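Local coordinates for putative Fe-S biosynthesis protein (Lactobacillus acidophilus, PDB 2QGO), which probably takes part in the assembly of iron-sulphur clusters, though its exact role is not established, at residues I6-N11 with N68-K73; K24-I29 with F50-L55; L28-G33 with D78-M83. One frame throughout, in Å; residues are numbered along the deposited sequence.

How the contacts relate
The three contacts hang on one mixed sheet and show how a central strand pair can be tied to more distant pieces of chain. Contact 2, the pairing of 24-29 with 50-55, lies near the middle of the protein. Contact 1 is centred about 13 Å from it and joins it directly: Lys73 O lies 2.7 Å from Leu26 N, a probable hydrogen bond, and Val72 packs on Leu26. Contact 3, centred about 11 Å from contact 2, shares Leu28 and Ile29 with it, and Thr30 CG2 lies 3.5 Å from Phe50 CE2. Contacts 1 and 3 are on opposite sides of the chain's centre, their own centres about 19 Å apart.

Contact 1. Residues I6-N11 with N68-K73; sequences IKFTDN and NEQNVK
Gln70 meets Phe8 through its side-chain amide, which reads the backbone of the short strand 6-8 much as a neighbouring strand would. From CB the side chain runs out extended (chi2 165°), carrying CG and then CD across to the strand, where Gln70 CD lies 3.6 Å from Phe8 O. At the tip the two ends of the amide divide the work. Gln70 OE1 accepts the N-H of Phe8, 2.8 Å from Phe8 N, on a lone pair in the carbonyl plane and with an almost straight bond of 177°. Gln70 NE2 returns a bond to Phe8 O, also 2.8 Å long, with that oxygen close to the amide plane. One glutamine thus satisfies both the N-H and the C=O of a single residue, a two-point grip that fixes the rotation of the amide.

OE1 has further company. A water donates to it and to Ile6 O while accepting from Glu69 N, so it stitches the loop to the strand a second time. Lys7 CG passes 3.5 Å from Gln70 OE1, and the edge of the Phe8 ring comes to the same oxygen through CD1 at 3.7 Å; ring and amide planes are 58° apart. Farther round the ring, Phe8 CE1 rests 3.8 Å from Val72 CG2, while CZ meets the other methyl of Val72. At the start of the strand Asn68 CB sits 3.1 Å from Ile6 O.

Strand 6-8 is outermost in the sheet. Lys7 gives its backbone bonds to strand 88-93, through Met88 and Met90, and the Gln70 amide occupies the other edge. On the helix side, Phe8 packs on Val13 and Leu16 of helix 10-18, and Val72 leads on to Leu26 of strand 25-30.

Contact 2. Residues K24-I29 with F50-L55; sequences KILILI and FSIIWL
Ile25, Ile27 and Ile29 pair with Leu55, Ile53 and Ser51 through six backbone hydrogen bonds, two to each pair, in regular antiparallel register. The shortest runs from Ile27 N to Ile53 O at 2.7 Å. Between them lie the non-hydrogen-bonded pairs Leu26-Trp54 and Leu28-Ile52.

On the face carrying Ile25, Ile27, Ile29, Ser51, Ile53 and Leu55, Ile27 CD1 presses on Leu55 CD1 at 3.4 Å, tighter than usual for two methyl groups, and Ile29 CD1 reaches Ile53 CG1. Ser51 OG is buried here with no polar partner in the model. On the opposite face, with Leu26, Leu28, Ile52 and Trp54, Leu26 CD2 touches both Trp54 CB, at 3.7 Å, and Ile52 CG2, while Leu28 CD1 meets Ile52 CD1 at 3.8 Å. At the strand end the Lys24 chain turns at chi2 (-72°) and so runs alongside the Trp54 indole, with Lys24 CE 3.9 Å from Trp54 CZ3; a salt bridge from Lys24 NZ to Asp56 holds its tip.

Both strands are interior to the sheet. Strand 25-30 runs parallel to 73-76 on its far edge, bonded through Leu26 and Leu28, and strand 50-55 runs parallel to 104-114, where Trp54 packs on Ile112 and Asn114.

Contact 3. Residues L28-G33 with D78-M83; sequences LITDDG and DFDKTM
The carboxylate of Asp80 is gripped by Thr30 from two directions at one oxygen. Ile29 CB and CG2 lie over one face of the group, and from this same side Thr30 N donates to Asp80 OD1 at 2.9 Å, about 50° out of the plane. The hydroxyl Thr30 OG1 comes near the plane instead, at the edge, and donates to Asp80 OD1 at 3.1 Å, nearly along the C-O axis. A chi1 of 67° sets OG1 of Thr30 between its own backbone N and carbonyl carbon, which lets N-H and hydroxyl converge on one acceptor. The second oxygen, Asp80 OD2, lies 3.3 Å from Ile29 CG2 and takes a hydrogen bond from Ser77 just ahead of the helix, so both ends of this buried group are held. The other flat group, the Phe79 ring, approaches more loosely, its CE2 4.1 Å from Thr30 OG1.

Thr30 also has an apolar side: its methyl CG2 packs 3.7 Å from Met83 CB, with the sulphur of Met83 a little farther off. Behind this first shell the turn is braced internally. Thr82 OG1 donates to Phe79 O at 2.7 Å, and Met83 N bonds back to Asp80 O.

The contact therefore fastens the short helical turn 78-81 to the end of strand 25-30. That helix follows strand 73-76, the parallel neighbour of 25-30, while on the strand's other edge Thr30 leans on Phe50 of strand 50-55.

Contact 1. Residues I6-N11 with N68-K73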
ATOM      1  N   ILE A   6     -10.170   4.904  -1.978  1.00 25.26           N
ATOM      2  CA  ILE A   6      -9.537   4.051  -2.964  1.00 25.87           C
ATOM      3  C   ILE A   6     -10.421   2.886  -3.351  1.00 25.19           C
ATOM      4  O   ILE A   6     -11.252   2.437  -2.567  1.00 26.57           O
ATOM      5  CB  ILE A   6      -8.197   3.496  -2.411  1.00 24.91           C
ATOM      6  CG1 ILE A   6      -7.394   2.827  -3.526  1.00 25.55           C
ATOM      7  CG2 ILE A   6      -8.468   2.485  -1.285  1.00 24.79           C
ATOM      8  CD1 ILE A   6      -5.994   2.400  -3.094  1.00 25.40           C
ATOM      9  N   LYS A   7     -10.232   2.394  -4.564  1.00 25.82           N
ATOM     10  CA  LYS A   7     -10.991   1.245  -5.045  1.00 27.53           C
ATOM     11  C   LYS A   7     -10.004   0.273  -5.680  1.00 26.77           C
ATOM     12  O   LYS A   7      -9.035   0.697  -6.321  1.00 24.11           O
ATOM     13  CB  LYS A   7     -12.049   1.675  -6.077  1.00 29.93           C
ATOM     14  CG  LYS A   7     -12.976   0.535  -6.489  1.00 33.28           C
ATOM     15  CD  LYS A   7     -14.246   1.038  -7.168  1.00 38.01           C
ATOM     16  CE  LYS A   7     -15.317  -0.067  -7.230  1.00 40.13           C
ATOM     17  NZ  LYS A   7     -16.593   0.417  -7.855  1.00 41.23           N
ATOM     18  N   PHE A   8     -10.236  -1.023  -5.479  1.00 26.09           N
ATOM     19  CA  PHE A   8      -9.376  -2.057  -6.051  1.00 25.99           C
ATOM     20  C   PHE A   8     -10.164  -2.778  -7.140  1.00 27.06           C
ATOM     21  O   PHE A   8     -11.266  -3.266  -6.886  1.00 25.73           O
ATOM     22  CB  PHE A   8      -8.963  -3.093  -5.001  1.00 26.36           C
ATOM     23  CG  PHE A   8      -8.237  -2.522  -3.813  1.00 27.95           C
ATOM     24  CD1 PHE A   8      -8.939  -1.923  -2.773  1.00 28.61           C
ATOM     25  CD2 PHE A   8      -6.847  -2.599  -3.726  1.00 28.57           C
ATOM     26  CE1 PHE A   8      -8.268  -1.407  -1.653  1.00 28.64           C
ATOM     27  CE2 PHE A   8      -6.164  -2.086  -2.609  1.00 28.62           C
ATOM     28  CZ  PHE A   8      -6.882  -1.492  -1.575  1.00 27.72           C
ATOM     29  N   THR A   9      -9.609  -2.850  -8.346  1.00 26.42           N
ATOM     30  CA  THR A   9     -10.291  -3.537  -9.437  1.00 27.00           C
ATOM     31  C   THR A   9     -10.376  -5.034  -9.121  1.00 27.77           C
ATOM     32  O   THR A   9      -9.744  -5.515  -8.176  1.00 26.81           O
ATOM     33  CB  THR A   9      -9.538  -3.360 -10.780  1.00 26.47           C
ATOM     34  OG1 THR A   9      -8.277  -4.044 -10.724  1.00 25.32           O
ATOM     35  CG2 THR A   9      -9.304  -1.885 -11.065  1.00 24.63           C
ATOM     36  N   ASP A  10     -11.155  -5.768  -9.909  1.00 27.11           N
ATOM     37  CA  ASP A  10     -11.288  -7.200  -9.684  1.00 28.64           C
ATOM     38  C   ASP A  10      -9.942  -7.911  -9.754  1.00 28.22           C
ATOM     39  O   ASP A  10      -9.657  -8.798  -8.950  1.00 27.42           O
ATOM     40  CB  ASP A  10     -12.254  -7.830 -10.699  1.00 31.49           C
ATOM     41  CG  ASP A  10     -13.702  -7.433 -10.451  1.00 35.68           C
ATOM     42  OD1 ASP A  10     -14.095  -7.299  -9.265  1.00 35.99           O
ATOM     43  OD2 ASP A  10     -14.454  -7.267 -11.439  1.00 39.39           O
ATOM     44  N   ASN A  11      -9.116  -7.526 -10.718  1.00 28.66           N
ATOM     45  CA  ASN A  11      -7.807  -8.145 -10.883  1.00 28.68           C
ATOM     46  C   ASN A  11      -6.868  -7.821  -9.723  1.00 28.58           C
ATOM     47  O   ASN A  11      -6.043  -8.654  -9.342  1.00 28.85           O
ATOM     48  CB  ASN A  11      -7.193  -7.719 -12.221  1.00 30.45           C
ATOM     49  CG  ASN A  11      -7.976  -8.256 -13.416  1.00 33.34           C
ATOM     50  OD1 ASN A  11      -8.997  -8.927 -13.251  1.00 36.20           O
ATOM     51  ND2 ASN A  11      -7.502  -7.962 -14.620  1.00 35.24           N
ATOM     52  N   ASN A  68     -12.762   3.054   1.574  1.00 23.92           N
ATOM     53  CA  ASN A  68     -13.045   2.156   0.464  1.00 24.40           C
ATOM     54  C   ASN A  68     -14.324   1.418   0.822  1.00 25.06           C
ATOM     55  O   ASN A  68     -14.710   1.361   1.984  1.00 24.18           O
ATOM     56  CB  ASN A  68     -11.910   1.147   0.227  1.00 22.95           C
ATOM     57  CG  ASN A  68     -11.637   0.263   1.436  1.00 24.14           C
ATOM     58  OD1 ASN A  68     -10.965   0.685   2.377  1.00 27.00           O
ATOM     59  ND2 ASN A  68     -12.163  -0.962   1.419  1.00 21.97           N
ATOM     60  N   GLU A  69     -14.974   0.849  -0.180  1.00 26.03           N
ATOM     61  CA  GLU A  69     -16.216   0.129   0.039  1.00 27.21           C
ATOM     62  C   GLU A  69     -15.982  -1.360  -0.128  1.00 26.30           C
ATOM     63  O   GLU A  69     -16.917  -2.122  -0.346  1.00 24.85           O
ATOM     64  CB  GLU A  69     -17.261   0.618  -0.960  1.00 30.08           C
ATOM     65  CG  GLU A  69     -17.186   2.124  -1.172  1.00 37.32           C
ATOM     66  CD  GLU A  69     -18.547   2.767  -1.319  1.00 43.03           C
ATOM     67  OE1 GLU A  69     -19.282   2.388  -2.263  1.00 46.15           O
ATOM     68  OE2 GLU A  69     -18.878   3.661  -0.498  1.00 45.67           O
ATOM     69  N   GLN A  70     -14.728  -1.776  -0.002  1.00 24.85           N
ATOM     70  CA  GLN A  70     -14.396  -3.180  -0.167  1.00 23.07           C
ATOM     71  C   GLN A  70     -13.915  -3.881   1.103  1.00 23.03           C
ATOM     72  O   GLN A  70     -13.410  -5.003   1.054  1.00 21.89           O
ATOM     73  CB  GLN A  70     -13.390  -3.315  -1.310  1.00 22.37           C
ATOM     74  CG  GLN A  70     -14.039  -3.044  -2.658  1.00 21.95           C
ATOM     75  CD  GLN A  70     -13.045  -2.800  -3.772  1.00 24.19           C
ATOM     76  OE1 GLN A  70     -12.447  -1.724  -3.861  1.00 24.95           O
ATOM     77  NE2 GLN A  70     -12.863  -3.794  -4.631  1.00 20.44           N
ATOM     78  N   ASN A  71     -14.094  -3.212   2.239  1.00 21.73           N
ATOM     79  CA  ASN A  71     -13.725  -3.767   3.537  1.00 23.53           C
ATOM     80  C   ASN A  71     -12.242  -4.029   3.689  1.00 22.59           C
ATOM     81  O   ASN A  71     -11.841  -4.959   4.378  1.00 22.32           O
ATOM     82  CB  ASN A  71     -14.493  -5.063   3.779  1.00 22.80           C
ATOM     83  CG  ASN A  71     -15.977  -4.866   3.687  1.00 22.53           C
ATOM     84  OD1 ASN A  71     -16.574  -4.213   4.542  1.00 24.50           O
ATOM     85  ND2 ASN A  71     -16.586  -5.404   2.637  1.00 20.93           N
ATOM     86  N   VAL A  72     -11.433  -3.205   3.040  1.00 22.94           N
ATOM     87  CA  VAL A  72      -9.995  -3.351   3.127  1.00 23.26           C
ATOM     88  C   VAL A  72      -9.484  -2.423   4.222  1.00 23.71           C
ATOM     89  O   VAL A  72      -9.819  -1.237   4.253  1.00 24.13           O
ATOM     90  CB  VAL A  72      -9.323  -2.990   1.781  1.00 23.43           C
ATOM     91  CG1 VAL A  72      -7.806  -3.070   1.908  1.00 23.21           C
ATOM     92  CG2 VAL A  72      -9.820  -3.935   0.694  1.00 23.39           C
ATOM     93  N   LYS A  73      -8.686  -2.968   5.131  1.00 23.64           N
ATOM     94  CA  LYS A  73      -8.124  -2.169   6.212  1.00 24.57           C
ATOM     95  C   LYS A  73      -6.819  -1.566   5.697  1.00 23.89           C
ATOM     96  O   LYS A  73      -5.743  -2.116   5.920  1.00 23.30           O
ATOM     97  CB  LYS A  73      -7.869  -3.052   7.431  1.00 25.42           C
ATOM     98  CG  LYS A  73      -9.135  -3.716   7.950  1.00 29.59           C
ATOM     99  CD  LYS A  73      -8.838  -4.701   9.062  1.00 33.58           C
ATOM    100  CE  LYS A  73     -10.120  -5.258   9.636  1.00 36.80           C
ATOM    101  NZ  LYS A  73      -9.847  -6.262  10.706  1.00 40.75           N
TER
HETATM  102  O   HOH W   1     -13.734   0.744  -2.747  1.00 25.28           O

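Contact 2. Residues K24-I29 with F50-L55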
ATOM      1  N   LYS A  24      -5.347  -8.423   5.456  1.00 25.00           N
ATOM      2  CA  LYS A  24      -4.367  -7.853   6.362  1.00 24.18           C
ATOM      3  C   LYS A  24      -4.469  -6.344   6.537  1.00 25.00           C
ATOM      4  O   LYS A  24      -5.255  -5.669   5.871  1.00 22.19           O
ATOM      5  CB  LYS A  24      -2.962  -8.172   5.853  1.00 24.93           C
ATOM      6  CG  LYS A  24      -2.658  -9.649   5.674  1.00 23.97           C
ATOM      7  CD  LYS A  24      -2.500 -10.352   7.003  1.00 24.66           C
ATOM      8  CE  LYS A  24      -1.982 -11.760   6.811  1.00 25.88           C
ATOM      9  NZ  LYS A  24      -1.897 -12.457   8.121  1.00 28.52           N
ATOM     10  N   ILE A  25      -3.653  -5.823   7.451  1.00 23.16           N
ATOM     11  CA  ILE A  25      -3.594  -4.393   7.662  1.00 22.93           C
ATOM     12  C   ILE A  25      -2.693  -3.925   6.524  1.00 22.64           C
ATOM     13  O   ILE A  25      -1.543  -4.358   6.419  1.00 22.46           O
ATOM     14  CB  ILE A  25      -2.932  -4.044   9.011  1.00 24.35           C
ATOM     15  CG1 ILE A  25      -3.760  -4.624  10.163  1.00 25.31           C
ATOM     16  CG2 ILE A  25      -2.763  -2.532   9.135  1.00 24.02           C
ATOM     17  CD1 ILE A  25      -5.223  -4.176  10.175  1.00 27.76           C
ATOM     18  N   LEU A  26      -3.211  -3.070   5.656  1.00 21.65           N
ATOM     19  CA  LEU A  26      -2.409  -2.586   4.536  1.00 21.90           C
ATOM     20  C   LEU A  26      -2.010  -1.134   4.726  1.00 22.23           C
ATOM     21  O   LEU A  26      -2.806  -0.313   5.178  1.00 22.40           O
ATOM     22  CB  LEU A  26      -3.172  -2.738   3.219  1.00 21.02           C
ATOM     23  CG  LEU A  26      -3.592  -4.161   2.867  1.00 22.00           C
ATOM     24  CD1 LEU A  26      -4.355  -4.142   1.554  1.00 23.30           C
ATOM     25  CD2 LEU A  26      -2.356  -5.068   2.769  1.00 19.51           C
ATOM     26  N   ILE A  27      -0.767  -0.834   4.381  1.00 21.10           N
ATOM     27  CA  ILE A  27      -0.231   0.511   4.499  1.00 23.12           C
ATOM     28  C   ILE A  27       0.295   0.962   3.146  1.00 23.82           C
ATOM     29  O   ILE A  27       1.236   0.378   2.615  1.00 24.18           O
ATOM     30  CB  ILE A  27       0.930   0.548   5.518  1.00 24.94           C
ATOM     31  CG1 ILE A  27       0.422   0.123   6.895  1.00 25.56           C
ATOM     32  CG2 ILE A  27       1.558   1.936   5.548  1.00 24.89           C
ATOM     33  CD1 ILE A  27       1.531  -0.103   7.916  1.00 28.65           C
ATOM     34  N   LEU A  28      -0.326   1.994   2.588  1.00 24.17           N
ATOM     35  CA  LEU A  28       0.094   2.536   1.301  1.00 26.06           C
ATOM     36  C   LEU A  28       0.983   3.737   1.585  1.00 27.29           C
ATOM     37  O   LEU A  28       0.578   4.668   2.270  1.00 29.43           O
ATOM     38  CB  LEU A  28      -1.126   2.966   0.479  1.00 23.69           C
ATOM     39  CG  LEU A  28      -0.894   3.714  -0.843  1.00 26.31           C
ATOM     40  CD1 LEU A  28      -0.080   2.842  -1.807  1.00 25.64           C
ATOM     41  CD2 LEU A  28      -2.255   4.084  -1.465  1.00 25.13           C
ATOM     42  N   ILE A  29       2.203   3.714   1.075  1.00 28.44           N
ATOM     43  CA  ILE A  29       3.112   4.822   1.309  1.00 29.95           C
ATOM     44  C   ILE A  29       4.015   5.067   0.117  1.00 29.18           C
ATOM     45  O   ILE A  29       4.100   4.244  -0.795  1.00 26.75           O
ATOM     46  CB  ILE A  29       4.002   4.549   2.523  1.00 30.46           C
ATOM     47  CG1 ILE A  29       4.808   3.278   2.278  1.00 31.84           C
ATOM     48  CG2 ILE A  29       3.150   4.412   3.772  1.00 33.02           C
ATOM     49  CD1 ILE A  29       5.883   3.036   3.298  1.00 37.12           C
ATOM     50  N   PHE A  50       5.509   4.027  -5.102  1.00 31.58           N
ATOM     51  CA  PHE A  50       4.752   3.620  -3.928  1.00 28.96           C
ATOM     52  C   PHE A  50       4.814   2.127  -3.681  1.00 27.38           C
ATOM     53  O   PHE A  50       5.177   1.342  -4.554  1.00 27.73           O
ATOM     54  CB  PHE A  50       3.274   4.017  -4.055  1.00 28.45           C
ATOM     55  CG  PHE A  50       3.051   5.480  -4.307  1.00 28.38           C
ATOM     56  CD1 PHE A  50       3.228   6.013  -5.582  1.00 27.92           C
ATOM     57  CD2 PHE A  50       2.664   6.324  -3.278  1.00 27.36           C
ATOM     58  CE1 PHE A  50       3.020   7.371  -5.828  1.00 28.42           C
ATOM     59  CE2 PHE A  50       2.453   7.690  -3.517  1.00 29.34           C
ATOM     60  CZ  PHE A  50       2.632   8.205  -4.793  1.00 26.88           C
ATOM     61  N   SER A  51       4.457   1.734  -2.471  1.00 26.59           N
ATOM     62  CA  SER A  51       4.434   0.324  -2.146  1.00 26.75           C
ATOM     63  C   SER A  51       3.359   0.033  -1.122  1.00 25.05           C
ATOM     64  O   SER A  51       2.922   0.920  -0.377  1.00 24.13           O
ATOM     65  CB  SER A  51       5.811  -0.136  -1.646  1.00 29.30           C
ATOM     66  OG  SER A  51       6.277   0.664  -0.586  1.00 31.48           O
ATOM     67  N   ILE A  52       2.904  -1.209  -1.126  1.00 24.32           N
ATOM     68  CA  ILE A  52       1.891  -1.667  -0.185  1.00 24.77           C
ATOM     69  C   ILE A  52       2.603  -2.498   0.864  1.00 23.79           C
ATOM     70  O   ILE A  52       3.247  -3.492   0.548  1.00 22.83           O
ATOM     71  CB  ILE A  52       0.830  -2.564  -0.862  1.00 25.07           C
ATOM     72  CG1 ILE A  52      -0.160  -1.700  -1.643  1.00 27.23           C
ATOM     73  CG2 ILE A  52       0.098  -3.404   0.194  1.00 26.31           C
ATOM     74  CD1 ILE A  52      -0.951  -0.741  -0.757  1.00 30.93           C
ATOM     75  N   ILE A  53       2.483  -2.085   2.113  1.00 22.88           N
ATOM     76  CA  ILE A  53       3.110  -2.811   3.200  1.00 22.63           C
ATOM     77  C   ILE A  53       2.004  -3.500   3.972  1.00 21.34           C
ATOM     78  O   ILE A  53       1.017  -2.863   4.324  1.00 21.19           O
ATOM     79  CB  ILE A  53       3.854  -1.842   4.148  1.00 21.44           C
ATOM     80  CG1 ILE A  53       4.843  -0.996   3.347  1.00 23.21           C
ATOM     81  CG2 ILE A  53       4.552  -2.613   5.252  1.00 23.37           C
ATOM     82  CD1 ILE A  53       5.784  -1.804   2.470  1.00 23.35           C
ATOM     83  N   TRP A  54       2.142  -4.797   4.224  1.00 21.51           N
ATOM     84  CA  TRP A  54       1.113  -5.478   4.996  1.00 21.43           C
ATOM     85  C   TRP A  54       1.592  -5.863   6.396  1.00 21.73           C
ATOM     86  O   TRP A  54       2.759  -6.196   6.601  1.00 22.39           O
ATOM     87  CB  TRP A  54       0.574  -6.711   4.252  1.00 20.18           C
ATOM     88  CG  TRP A  54       1.530  -7.840   4.081  1.00 21.05           C
ATOM     89  CD1 TRP A  54       2.337  -8.076   3.008  1.00 20.20           C
ATOM     90  CD2 TRP A  54       1.739  -8.934   4.990  1.00 20.77           C
ATOM     91  NE1 TRP A  54       3.030  -9.252   3.184  1.00 19.21           N
ATOM     92  CE2 TRP A  54       2.684  -9.798   4.391  1.00 20.92           C
ATOM     93  CE3 TRP A  54       1.218  -9.265   6.249  1.00 19.95           C
ATOM     94  CZ2 TRP A  54       3.118 -10.978   5.008  1.00 20.45           C
ATOM     95  CZ3 TRP A  54       1.653 -10.442   6.869  1.00 20.27           C
ATOM     96  CH2 TRP A  54       2.595 -11.282   6.245  1.00 22.66           C
ATOM     97  N   LEU A  55       0.676  -5.790   7.356  1.00 21.61           N
ATOM     98  CA  LEU A  55       0.970  -6.121   8.748  1.00 25.06           C
ATOM     99  C   LEU A  55      -0.197  -6.908   9.332  1.00 25.04           C
ATOM    100  O   LEU A  55      -1.230  -7.075   8.680  1.00 24.35           O
ATOM    101  CB  LEU A  55       1.161  -4.844   9.576  1.00 24.95           C
ATOM    102  CG  LEU A  55       2.274  -3.847   9.247  1.00 27.00           C
ATOM    103  CD1 LEU A  55       2.112  -2.633  10.158  1.00 26.65           C
ATOM    104  CD2 LEU A  55       3.651  -4.478   9.452  1.00 27.14           C
TER

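Contact 3. Residues L28-G33 with D78-M83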
ATOM      1  N   LEU A  28      -0.326   1.994   2.588  1.00 24.17           N
ATOM      2  CA  LEU A  28       0.094   2.536   1.301  1.00 26.06           C
ATOM      3  C   LEU A  28       0.983   3.737   1.585  1.00 27.29           C
ATOM      4  O   LEU A  28       0.578   4.668   2.270  1.00 29.43           O
ATOM      5  CB  LEU A  28      -1.126   2.966   0.479  1.00 23.69           C
ATOM      6  CG  LEU A  28      -0.894   3.714  -0.843  1.00 26.31           C
ATOM      7  CD1 LEU A  28      -0.080   2.842  -1.807  1.00 25.64           C
ATOM      8  CD2 LEU A  28      -2.255   4.084  -1.465  1.00 25.13           C
ATOM      9  N   ILE A  29       2.203   3.714   1.075  1.00 28.44           N
ATOM     10  CA  ILE A  29       3.112   4.822   1.309  1.00 29.95           C
ATOM     11  C   ILE A  29       4.015   5.067   0.117  1.00 29.18           C
ATOM     12  O   ILE A  29       4.100   4.244  -0.795  1.00 26.75           O
ATOM     13  CB  ILE A  29       4.002   4.549   2.523  1.00 30.46           C
ATOM     14  CG1 ILE A  29       4.808   3.278   2.278  1.00 31.84           C
ATOM     15  CG2 ILE A  29       3.150   4.412   3.772  1.00 33.02           C
ATOM     16  CD1 ILE A  29       5.883   3.036   3.298  1.00 37.12           C
ATOM     17  N   THR A  30       4.677   6.219   0.128  1.00 30.44           N
ATOM     18  CA  THR A  30       5.610   6.558  -0.935  1.00 32.89           C
ATOM     19  C   THR A  30       6.878   5.877  -0.470  1.00 32.49           C
ATOM     20  O   THR A  30       7.079   5.679   0.724  1.00 34.33           O
ATOM     21  CB  THR A  30       5.898   8.071  -1.011  1.00 34.78           C
ATOM     22  OG1 THR A  30       6.620   8.464   0.163  1.00 37.57           O
ATOM     23  CG2 THR A  30       4.612   8.868  -1.090  1.00 35.67           C
ATOM     24  N   ASP A  31       7.734   5.505  -1.401  1.00 33.28           N
ATOM     25  CA  ASP A  31       8.968   4.854  -1.019  1.00 32.81           C
ATOM     26  C   ASP A  31      10.118   5.655  -1.606  1.00 31.23           C
ATOM     27  O   ASP A  31      10.541   5.397  -2.726  1.00 31.39           O
ATOM     28  CB  ASP A  31       8.995   3.423  -1.560  1.00 34.44           C
ATOM     29  CG  ASP A  31      10.123   2.609  -0.976  1.00 35.77           C
ATOM     30  OD1 ASP A  31      11.017   3.213  -0.338  1.00 36.19           O
ATOM     31  OD2 ASP A  31      10.120   1.372  -1.158  1.00 37.03           O
ATOM     32  N   ASP A  32      10.608   6.634  -0.853  1.00 30.45           N
ATOM     33  CA  ASP A  32      11.712   7.459  -1.316  1.00 30.00           C
ATOM     34  C   ASP A  32      13.023   7.029  -0.659  1.00 29.02           C
ATOM     35  O   ASP A  32      14.024   7.742  -0.726  1.00 29.52           O
ATOM     36  CB  ASP A  32      11.431   8.935  -1.010  1.00 30.51           C
ATOM     37  CG  ASP A  32      11.344   9.222   0.474  1.00 32.21           C
ATOM     38  OD1 ASP A  32      11.402   8.272   1.280  1.00 33.89           O
ATOM     39  OD2 ASP A  32      11.215  10.406   0.836  1.00 33.21           O
ATOM     40  N   GLY A  33      13.000   5.852  -0.030  1.00 28.14           N
ATOM     41  CA  GLY A  33      14.170   5.320   0.645  1.00 26.82           C
ATOM     42  C   GLY A  33      14.322   5.838   2.068  1.00 26.18           C
ATOM     43  O   GLY A  33      15.218   5.408   2.798  1.00 25.98           O
ATOM     44  N   ASP A  78       0.203  11.109   7.591  1.00 31.58           N
ATOM     45  CA  ASP A  78      -0.041  12.484   7.188  1.00 33.73           C
ATOM     46  C   ASP A  78       0.974  12.904   6.138  1.00 33.15           C
ATOM     47  O   ASP A  78       0.661  13.646   5.207  1.00 34.30           O
ATOM     48  CB  ASP A  78      -0.021  13.401   8.419  1.00 37.19           C
ATOM     49  CG  ASP A  78      -1.312  13.294   9.231  1.00 40.97           C
ATOM     50  OD1 ASP A  78      -2.397  13.384   8.610  1.00 40.86           O
ATOM     51  OD2 ASP A  78      -1.258  13.117  10.477  1.00 43.13           O
ATOM     52  N   PHE A  79       2.189  12.396   6.258  1.00 33.58           N
ATOM     53  CA  PHE A  79       3.219  12.718   5.281  1.00 33.02           C
ATOM     54  C   PHE A  79       2.934  12.097   3.917  1.00 32.80           C
ATOM     55  O   PHE A  79       3.033  12.757   2.880  1.00 31.71           O
ATOM     56  CB  PHE A  79       4.574  12.208   5.750  1.00 32.89           C
ATOM     57  CG  PHE A  79       5.639  12.309   4.700  1.00 33.84           C
ATOM     58  CD1 PHE A  79       6.111  13.559   4.292  1.00 33.97           C
ATOM     59  CD2 PHE A  79       6.153  11.162   4.096  1.00 32.39           C
ATOM     60  CE1 PHE A  79       7.082  13.667   3.295  1.00 33.74           C
ATOM     61  CE2 PHE A  79       7.128  11.256   3.095  1.00 32.89           C
ATOM     62  CZ  PHE A  79       7.593  12.508   2.693  1.00 33.39           C
ATOM     63  N   ASP A  80       2.617  10.807   3.923  1.00 32.94           N
ATOM     64  CA  ASP A  80       2.353  10.089   2.682  1.00 34.52           C
ATOM     65  C   ASP A  80       1.072  10.511   1.962  1.00 34.31           C
ATOM     66  O   ASP A  80       0.990  10.395   0.745  1.00 33.76           O
ATOM     67  CB  ASP A  80       2.326   8.576   2.946  1.00 35.68           C
ATOM     68  CG  ASP A  80       3.695   8.018   3.293  1.00 37.92           C
ATOM     69  OD1 ASP A  80       4.585   7.989   2.406  1.00 38.38           O
ATOM     70  OD2 ASP A  80       3.887   7.603   4.456  1.00 39.21           O
ATOM     71  N   LYS A  81       0.081  11.014   2.692  1.00 34.71           N
ATOM     72  CA  LYS A  81      -1.167  11.405   2.040  1.00 37.10           C
ATOM     73  C   LYS A  81      -1.049  12.609   1.109  1.00 37.57           C
ATOM     74  O   LYS A  81      -1.882  12.786   0.216  1.00 37.46           O
ATOM     75  CB  LYS A  81      -2.268  11.657   3.074  1.00 37.61           C
ATOM     76  CG  LYS A  81      -1.999  12.840   3.969  1.00 41.62           C
ATOM     77  CD  LYS A  81      -3.112  13.061   4.990  1.00 40.64           C
ATOM     78  CE  LYS A  81      -2.804  14.320   5.790  1.00 42.66           C
ATOM     79  NZ  LYS A  81      -3.726  14.538   6.935  1.00 42.54           N
ATOM     80  N   THR A  82      -0.018  13.430   1.291  1.00 38.18           N
ATOM     81  CA  THR A  82       0.146  14.593   0.432  1.00 39.58           C
ATOM     82  C   THR A  82       0.566  14.203  -0.985  1.00 39.57           C
ATOM     83  O   THR A  82       0.333  14.958  -1.938  1.00 39.58           O
ATOM     84  CB  THR A  82       1.163  15.597   1.022  1.00 40.93           C
ATOM     85  OG1 THR A  82       2.356  14.910   1.418  1.00 42.51           O
ATOM     86  CG2 THR A  82       0.572  16.287   2.232  1.00 41.30           C
ATOM     87  N   MET A  83       1.169  13.027  -1.135  1.00 39.57           N
ATOM     88  CA  MET A  83       1.582  12.572  -2.458  1.00 40.29           C
ATOM     89  C   MET A  83       0.590  11.599  -3.091  1.00 39.68           C
ATOM     90  O   MET A  83       0.807  11.117  -4.207  1.00 39.69           O
ATOM     91  CB  MET A  83       2.969  11.933  -2.398  1.00 43.04           C
ATOM     92  CG  MET A  83       4.047  12.781  -3.079  1.00 46.33           C
ATOM     93  SD  MET A  83       5.579  12.663  -2.157  1.00 49.89           S
ATOM     94  CE  MET A  83       5.099  13.561  -0.678  1.00 48.23           C
TER